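Local coordinates for protein glucose-6-phosphate 1-dehydrogenase (Mycobacterium avium, PDB 4LGV) that probably catalyses the NADP-dependent oxidation of glucose 6-phosphate to 6-phosphogluconolactone, the entry step of the pentose phosphate pathway, at residues D220-I225 with V350-H355; N372-R377 with M384-S389. All coordinates share one frame; numbering follows the deposited sequence.

In the fold
Contact 1 and contact 2 are two strand pairings of one large mixed sheet, separated by the pairing of 347-354 with 373-379, and their centres lie about 10 Å apart. Strand order explains the closeness: 222-230 pairs with 347-354, which pairs in turn with 373-379, and that strand with 383-392. Between the contacts, M352 N lies 2.8 Å from I374 O, a probable backbone hydrogen bond. On one face of the sheet R351 NH1 reaches Q373 OE1 at 2.7 Å, also a probable hydrogen bond, while F353 packs on the Q373 amide. Both contacts sit about 24 Å from the chain centre, and both touch the second subunit, so this sheet carries a subunit interface.

Contact 1 of 2, residues D220-I225 with V350-H355; sequences DSISEI and VRMFLH
V350 opens the pairing with a modest touch, its CG1 lying 4.1 Å from CG2 of I225, the two branches running alongside each other. R351 gives its backbone O to the CA-H of I225, while its guanidinium leads off to E349 and Q373. M352 shares a face with I225: the bend at chi3 (93°) turns its CE to within 3.9 Å of I225 CD1, and helix 246-264 lies against that face. The backbone of F353 is bonded through both its N and its O. Its N donates to E224 O at 2.9 Å, nearly in line with the carbonyl, and its O accepts S223 N at 2.7 Å; the same E224 O lies in the plane of the F353 ring, at its edge. H475 stacks on this ring and H226 meets it edge-to-face. L354 crosses I222 obliquely, CD1 to CD1 at 4.0 Å, and one water joins L354 O to S223 OG. H355, just past the strand, donates its N to S221 O at 2.9 Å, and its imidazole takes S223 CB over one face, 3.7 Å from the ring centroid. H355 NE2 is hydrogen-bonded to R219 O, and a second water lies within reach of both NE2 and I222 O. F353 is paired with two successive residues, S223 and E224, and the register slips by one: a classic beta bulge in an antiparallel sheet.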
# COMPACT_ATOMS: atom_id res chain seq x y z
N ASP A 220 -7.56 -1.05 4.39
CA ASP A 220 -7.04 -1.88 3.31
C ASP A 220 -6.80 -3.28 3.86
O ASP A 220 -6.80 -4.25 3.07
CB ASP A 220 -5.74 -1.32 2.70
CG ASP A 220 -5.95 -0.01 1.93
OD1 ASP A 220 -7.08 0.31 1.53
OD2 ASP A 220 -4.95 0.70 1.67
N SER A 221 -6.62 -3.39 5.18
CA SER A 221 -6.45 -4.71 5.76
C SER A 221 -7.64 -5.13 6.60
O SER A 221 -7.92 -6.30 6.71
CB SER A 221 -5.12 -4.81 6.55
OG SER A 221 -3.96 -4.75 5.70
N ILE A 222 -8.28 -4.17 7.27
CA ILE A 222 -9.29 -4.46 8.29
C ILE A 222 -10.65 -4.35 7.65
O ILE A 222 -10.95 -3.33 7.02
CB ILE A 222 -9.25 -3.46 9.45
CG1 ILE A 222 -7.91 -3.47 10.20
CG2 ILE A 222 -10.37 -3.69 10.41
CD1 ILE A 222 -7.46 -4.82 10.65
N SER A 223 -11.47 -5.39 7.80
CA SER A 223 -12.85 -5.36 7.23
C SER A 223 -13.92 -4.95 8.21
O SER A 223 -14.90 -4.36 7.81
CB SER A 223 -13.28 -6.69 6.62
OG SER A 223 -13.38 -7.64 7.65
N GLU A 224 -13.69 -5.18 9.48
CA GLU A 224 -14.72 -5.01 10.46
C GLU A 224 -14.12 -4.96 11.86
O GLU A 224 -13.14 -5.65 12.13
CB GLU A 224 -15.67 -6.20 10.35
CG GLU A 224 -16.90 -6.16 11.21
CD GLU A 224 -17.98 -7.12 10.68
OE1 GLU A 224 -18.80 -7.67 11.49
OE2 GLU A 224 -17.99 -7.34 9.46
N ILE A 225 -14.79 -4.25 12.76
CA ILE A 225 -14.37 -4.17 14.15
C ILE A 225 -15.53 -4.51 15.09
O ILE A 225 -16.63 -4.03 14.88
CB ILE A 225 -13.87 -2.75 14.47
CG1 ILE A 225 -12.66 -2.42 13.59
CG2 ILE A 225 -13.45 -2.67 15.92
CD1 ILE A 225 -12.09 -1.05 13.72
N VAL A 350 -11.47 -5.52 21.93
CA VAL A 350 -11.60 -4.89 20.64
C VAL A 350 -11.08 -5.94 19.65
O VAL A 350 -9.92 -6.33 19.70
CB VAL A 350 -10.77 -3.62 20.52
CG1 VAL A 350 -10.92 -2.98 19.13
CG2 VAL A 350 -11.19 -2.61 21.57
N ARG A 351 -11.95 -6.41 18.76
CA ARG A 351 -11.59 -7.50 17.86
C ARG A 351 -11.64 -6.97 16.46
O ARG A 351 -12.66 -6.53 15.99
CB ARG A 351 -12.58 -8.68 18.01
CG ARG A 351 -12.29 -9.87 17.10
CD ARG A 351 -13.17 -11.03 17.46
NE ARG A 351 -12.83 -11.55 18.77
CZ ARG A 351 -12.06 -12.59 18.99
NH1 ARG A 351 -11.54 -13.25 17.98
NH2 ARG A 351 -11.80 -12.96 20.24
N MET A 352 -10.50 -7.00 15.78
CA MET A 352 -10.42 -6.46 14.43
C MET A 352 -10.26 -7.60 13.43
O MET A 352 -9.31 -8.38 13.53
CB MET A 352 -9.26 -5.51 14.36
CG MET A 352 -9.36 -4.39 15.39
SD MET A 352 -7.83 -3.47 15.39
CE MET A 352 -8.41 -2.28 14.23
N PHE A 353 -11.22 -7.73 12.50
CA PHE A 353 -11.22 -8.76 11.49
C PHE A 353 -10.49 -8.27 10.27
O PHE A 353 -10.81 -7.16 9.76
CB PHE A 353 -12.65 -9.09 11.05
CG PHE A 353 -13.48 -9.74 12.12
CD1 PHE A 353 -14.18 -8.98 13.02
CD2 PHE A 353 -13.53 -11.10 12.23
CE1 PHE A 353 -14.98 -9.56 13.99
CE2 PHE A 353 -14.31 -11.71 13.21
CZ PHE A 353 -15.04 -10.94 14.10
N LEU A 354 -9.53 -9.05 9.77
CA LEU A 354 -8.89 -8.68 8.48
C LEU A 354 -9.68 -9.18 7.32
O LEU A 354 -10.41 -10.13 7.48
CB LEU A 354 -7.51 -9.23 8.37
CG LEU A 354 -6.44 -8.42 9.10
CD1 LEU A 354 -6.48 -8.65 10.60
CD2 LEU A 354 -5.07 -8.79 8.59
N HIS A 355 -9.57 -8.56 6.14
CA HIS A 355 -10.06 -9.19 4.93
C HIS A 355 -9.31 -10.48 4.71
O HIS A 355 -8.10 -10.63 5.10
CB HIS A 355 -9.81 -8.32 3.65
CG HIS A 355 -10.42 -6.97 3.72
ND1 HIS A 355 -11.77 -6.76 3.51
CD2 HIS A 355 -9.89 -5.75 3.99
CE1 HIS A 355 -12.05 -5.48 3.64
NE2 HIS A 355 -10.93 -4.84 3.94
O HOH W 1 -12.52 -2.46 4.77
O HOH W 2 -12.97 -10.39 6.83

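Contact 2 of 2, residues N372-R377 with M384-S389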
# COMPACT_ATOMS: atom_id res chain seq x y z
N ASN A 372 -7.91 -13.81 9.34
CA ASN A 372 -7.04 -13.40 10.42
C ASN A 372 -7.75 -12.35 11.29
O ASN A 372 -8.61 -11.57 10.80
CB ASN A 372 -5.74 -12.81 9.87
CG ASN A 372 -4.84 -13.83 9.15
OD1 ASN A 372 -3.88 -13.44 8.53
ND2 ASN A 372 -5.11 -15.11 9.28
N GLN A 373 -7.38 -12.31 12.56
CA GLN A 373 -7.92 -11.32 13.50
C GLN A 373 -6.85 -10.78 14.44
O GLN A 373 -5.95 -11.49 14.86
CB GLN A 373 -9.02 -11.98 14.34
CG GLN A 373 -10.26 -12.23 13.52
CD GLN A 373 -11.26 -13.14 14.20
OE1 GLN A 373 -11.70 -12.90 15.31
NE2 GLN A 373 -11.68 -14.15 13.48
N ILE A 374 -6.97 -9.51 14.75
CA ILE A 374 -6.18 -8.87 15.79
C ILE A 374 -7.11 -8.63 16.96
O ILE A 374 -8.07 -7.93 16.80
CB ILE A 374 -5.64 -7.54 15.33
CG1 ILE A 374 -4.67 -7.75 14.16
CG2 ILE A 374 -4.91 -6.84 16.47
CD1 ILE A 374 -4.22 -6.47 13.49
N VAL A 375 -6.82 -9.23 18.10
CA VAL A 375 -7.66 -9.08 19.28
C VAL A 375 -6.93 -8.35 20.39
O VAL A 375 -5.87 -8.76 20.81
CB VAL A 375 -8.11 -10.43 19.79
CG1 VAL A 375 -9.17 -10.25 20.86
CG2 VAL A 375 -8.70 -11.28 18.67
N LEU A 376 -7.51 -7.27 20.87
CA LEU A 376 -6.99 -6.51 21.98
C LEU A 376 -7.89 -6.70 23.21
O LEU A 376 -9.02 -6.23 23.18
CB LEU A 376 -6.94 -5.02 21.61
CG LEU A 376 -6.19 -4.66 20.33
CD1 LEU A 376 -6.33 -3.21 20.01
CD2 LEU A 376 -4.72 -4.98 20.43
N ARG A 377 -7.42 -7.39 24.24
CA ARG A 377 -8.12 -7.42 25.50
C ARG A 377 -7.71 -6.17 26.30
O ARG A 377 -6.54 -5.98 26.60
CB ARG A 377 -7.80 -8.70 26.30
CG ARG A 377 -8.68 -8.80 27.55
CD ARG A 377 -8.63 -10.15 28.28
NE ARG A 377 -7.27 -10.50 28.62
CZ ARG A 377 -6.61 -11.54 28.14
NH1 ARG A 377 -7.22 -12.42 27.35
NH2 ARG A 377 -5.35 -11.72 28.48
N MET A 384 -2.71 -8.84 23.72
CA MET A 384 -3.03 -8.90 22.33
C MET A 384 -2.95 -10.32 21.85
O MET A 384 -2.05 -11.06 22.18
CB MET A 384 -2.09 -8.03 21.52
CG MET A 384 -2.43 -8.14 20.04
SD MET A 384 -1.25 -7.40 18.97
CE MET A 384 0.25 -8.23 19.46
N ARG A 385 -3.91 -10.69 21.03
CA ARG A 385 -3.87 -11.98 20.35
C ARG A 385 -3.93 -11.76 18.86
O ARG A 385 -4.81 -11.09 18.35
CB ARG A 385 -5.02 -12.88 20.82
CG ARG A 385 -5.39 -14.01 19.84
CD ARG A 385 -6.50 -14.92 20.39
NE ARG A 385 -5.94 -15.83 21.38
CZ ARG A 385 -6.61 -16.75 22.05
NH1 ARG A 385 -7.92 -16.91 21.89
NH2 ARG A 385 -5.95 -17.51 22.93
N LEU A 386 -2.99 -12.34 18.15
CA LEU A 386 -3.08 -12.39 16.70
C LEU A 386 -3.55 -13.81 16.29
O LEU A 386 -2.86 -14.80 16.57
CB LEU A 386 -1.74 -12.01 16.11
CG LEU A 386 -1.57 -12.10 14.60
CD1 LEU A 386 -2.50 -11.17 13.81
CD2 LEU A 386 -0.13 -11.77 14.20
N GLN A 387 -4.68 -13.90 15.60
CA GLN A 387 -5.20 -15.19 15.11
C GLN A 387 -4.87 -15.43 13.66
O GLN A 387 -5.22 -14.64 12.79
CB GLN A 387 -6.71 -15.26 15.23
CG GLN A 387 -7.18 -15.09 16.65
CD GLN A 387 -8.66 -15.33 16.82
OE1 GLN A 387 -9.33 -15.77 15.87
NE2 GLN A 387 -9.20 -15.02 18.00
N LEU A 388 -4.15 -16.52 13.41
CA LEU A 388 -3.70 -16.90 12.07
C LEU A 388 -4.07 -18.36 11.83
O LEU A 388 -4.67 -18.99 12.69
CB LEU A 388 -2.19 -16.77 11.97
CG LEU A 388 -1.57 -15.41 12.27
CD1 LEU A 388 -0.05 -15.50 12.08
CD2 LEU A 388 -2.14 -14.31 11.39
N SER A 389 -3.75 -18.87 10.65
CA SER A 389 -4.04 -20.25 10.30
C SER A 389 -2.76 -20.96 9.88
O SER A 389 -1.88 -20.33 9.30
CB SER A 389 -5.08 -20.31 9.18
OG SER A 389 -5.31 -21.65 8.85
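The amides of Q373 and Q387 are the flat groups that meet here, crossing at an angle with their planes 40° apart, on the same face as V375 and R385. R351 and F353 of strand 347-354 hold the Q373 amide from beyond the hairpin. The third amide, that of N372, has L388 CD2 against it, 3.5 Å from N372 CG; its polar ends turn to the second subunit, OD1 to A212 N and ND2 to N210 OD1 of that chain. The backbones are joined by two reciprocal pairs of hydrogen bonds. Q387 N donates to Q373 O almost straight (2.8 Å, 172° at the hydrogen), whereas the return bond from Q373 N to Q387 O, on a lone pair, is longer at 3.2 Å. The V375-R385 pair is tighter, with V375 N to R385 O at 2.7 Å and R385 N to V375 O at 2.8 Å. Apolar side chains meet on the opposite face: I374 CG1 meets L386 CD1 at 4.1 Å, and L376 CD2 meets M384 CG at 3.9 Å. With CG of M384 anti to its N (chi1 178°), that carbon also lies near V375 O. Helix 200-209 covers L376 and M384, while L386 packs on L386 of the second subunit. R385 has its salt bridge with D402 of the next strand. Alternating hydrogen-bonded and non-hydrogen-bonded pairs in unbroken register mark a regular antiparallel beta hairpin, here set at a subunit interface.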